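Local coordinates for glycoside hydrolase, GH17 family (Formosa sp. Hel1_33_131, PDB 6FCG), which probably hydrolyses internal beta-1,3-glucosidic linkages of the algal storage glucan laminarin, as an endo-acting laminarinase, at residues N334-R337 with E338-E342. Numbering follows the deposited sequence.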
loop_
_atom_site.group_PDB
_atom_site.type_symbol
_atom_site.label_atom_id
_atom_site.label_comp_id
_atom_site.label_asym_id
_atom_site.label_seq_id
_atom_site.Cartn_x
_atom_site.Cartn_y
_atom_site.Cartn_z
ATOM N N ASN A 334 -13.170 -1.609 -34.676
ATOM C CA ASN A 334 -13.663 -0.772 -35.777
ATOM C C ASN A 334 -12.659 0.254 -36.265
ATOM O O ASN A 334 -12.545 0.461 -37.480
ATOM C CB ASN A 334 -14.974 -0.073 -35.403
ATOM C CG ASN A 334 -16.109 -1.055 -35.201
ATOM O OD1 ASN A 334 -16.208 -2.084 -35.877
ATOM N ND2 ASN A 334 -16.974 -0.745 -34.282
ATOM N N HIS A 335 -11.906 0.860 -35.348
ATOM C CA HIS A 335 -10.830 1.776 -35.751
ATOM C C HIS A 335 -9.764 1.053 -36.564
ATOM O O HIS A 335 -9.247 1.604 -37.539
ATOM C CB HIS A 335 -10.149 2.456 -34.556
ATOM C CG HIS A 335 -10.855 3.664 -34.014
ATOM N ND1 HIS A 335 -11.671 4.490 -34.766
ATOM C CD2 HIS A 335 -10.807 4.219 -32.782
ATOM C CE1 HIS A 335 -12.124 5.475 -34.006
ATOM N NE2 HIS A 335 -11.613 5.335 -32.800
ATOM N N ILE A 336 -9.418 -0.173 -36.147
ATOM C CA ILE A 336 -8.350 -0.955 -36.805
ATOM C C ILE A 336 -8.836 -1.374 -38.194
ATOM O O ILE A 336 -8.068 -1.339 -39.140
ATOM C CB ILE A 336 -7.891 -2.162 -35.935
ATOM C CG1 ILE A 336 -7.153 -1.680 -34.686
ATOM C CG2 ILE A 336 -6.997 -3.120 -36.710
ATOM C CD1 ILE A 336 -5.845 -0.933 -34.920
ATOM N N ARG A 337 -10.115 -1.754 -38.300
ATOM C CA ARG A 337 -10.715 -2.092 -39.577
ATOM C C ARG A 337 -10.704 -0.897 -40.526
ATOM O O ARG A 337 -10.262 -1.033 -41.681
ATOM C CB ARG A 337 -12.127 -2.660 -39.399
ATOM C CG ARG A 337 -12.179 -4.081 -38.835
ATOM C CD ARG A 337 -11.519 -5.131 -39.723
ATOM N NE ARG A 337 -11.816 -6.463 -39.194
ATOM C CZ ARG A 337 -11.102 -7.574 -39.403
ATOM N NH1 ARG A 337 -11.543 -8.700 -38.866
ATOM N NH2 ARG A 337 -10.011 -7.617 -40.156
ATOM N N GLU A 338 -11.163 0.266 -40.057
ATOM C CA GLU A 338 -11.143 1.499 -40.897
ATOM C C GLU A 338 -9.734 1.874 -41.361
ATOM O O GLU A 338 -9.503 2.072 -42.545
ATOM C CB GLU A 338 -11.772 2.693 -40.181
ATOM C CG GLU A 338 -13.290 2.752 -40.302
ATOM C CD GLU A 338 -13.930 3.615 -39.224
ATOM O OE1 GLU A 338 -13.450 4.761 -39.014
ATOM O OE2 GLU A 338 -14.901 3.141 -38.571
ATOM N N TRP A 339 -8.789 1.891 -40.432
ATOM C CA TRP A 339 -7.399 2.181 -40.781
ATOM C C TRP A 339 -6.832 1.206 -41.822
ATOM O O TRP A 339 -6.255 1.631 -42.801
ATOM C CB TRP A 339 -6.486 2.212 -39.535
ATOM C CG TRP A 339 -5.026 2.093 -39.838
ATOM C CD1 TRP A 339 -4.322 2.806 -40.756
ATOM C CD2 TRP A 339 -4.097 1.201 -39.230
ATOM N NE1 TRP A 339 -3.011 2.402 -40.766
ATOM C CE2 TRP A 339 -2.848 1.416 -39.834
ATOM C CE3 TRP A 339 -4.198 0.248 -38.219
ATOM C CZ2 TRP A 339 -1.708 0.722 -39.463
ATOM C CZ3 TRP A 339 -3.057 -0.447 -37.836
ATOM C CH2 TRP A 339 -1.832 -0.209 -38.461
ATOM N N THR A 340 -6.981 -0.089 -41.584
ATOM C CA THR A 340 -6.367 -1.083 -42.438
ATOM C C THR A 340 -6.996 -1.124 -43.804
ATOM O O THR A 340 -6.298 -1.293 -44.793
ATOM C CB THR A 340 -6.307 -2.488 -41.771
ATOM O OG1 THR A 340 -7.594 -2.883 -41.254
ATOM C CG2 THR A 340 -5.282 -2.466 -40.660
ATOM N N ASN A 341 -8.305 -0.976 -43.874
ATOM C CA ASN A 341 -8.973 -1.023 -45.167
ATOM C C ASN A 341 -8.640 0.247 -46.010
ATOM O O ASN A 341 -8.456 0.131 -47.216
ATOM C CB ASN A 341 -10.453 -1.464 -45.056
ATOM C CG ASN A 341 -11.405 -0.443 -45.652
ATOM O OD1 ASN A 341 -11.929 -0.701 -46.712
ATOM N ND2 ASN A 341 -11.568 0.753 -45.035
ATOM N N GLU A 342 -8.479 1.416 -45.377
ATOM C CA GLU A 342 -8.012 2.670 -46.065
ATOM C C GLU A 342 -6.529 2.620 -46.469
ATOM O O GLU A 342 -6.155 3.213 -47.450
ATOM C CB GLU A 342 -8.260 3.952 -45.214
#
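Thr340 turns its hydroxyl back along helix 326-342 onto the carbonyl of Ile336, one turn earlier, with OG1 2.7 Å from Ile336 O. Ile336 O also accepts the backbone N-H of Thr340, 3.0 Å from Thr340 N, the two donors arriving from opposite faces of the carbonyl plane. With chi1 at 51°, OG1 sits between the backbone N and the carbonyl carbon, which brings it within reach of the preceding turn. The Ile336 and Trp339 side chains lie side by side and point the same way: CD1 of Ile336 meets the indole at its edge, near the ring plane, 3.9 Å from CE3 of Trp339. Thr340 CG2 lies over one face of that indole, offset toward the rim. Backbone bonds from Glu338 N to Asn334 O and from Trp339 N to His335 O, both 2.9 Å, hold the two turns in step. Farther out, the side chain of Trp339 touches Lys278, Val282 and Ser285 of helix 266-294, while Ile336 and Thr340 both touch Cys347. Arg337 leaves on another side, its guanidinium hydrogen-bonded through NH1 to Tyr333 OH and through NH2 to Ala51 O. An alanine in place of Thr340 would remove both hydroxyl and methyl, and would probably leave Ile336 O with just its main-chain donor here and the indole rim less covered. The hydroxyl of this buried residue thus spends its proton within its own helix, leaving the threonine methyl for apolar packing in this TIM-barrel family enzyme.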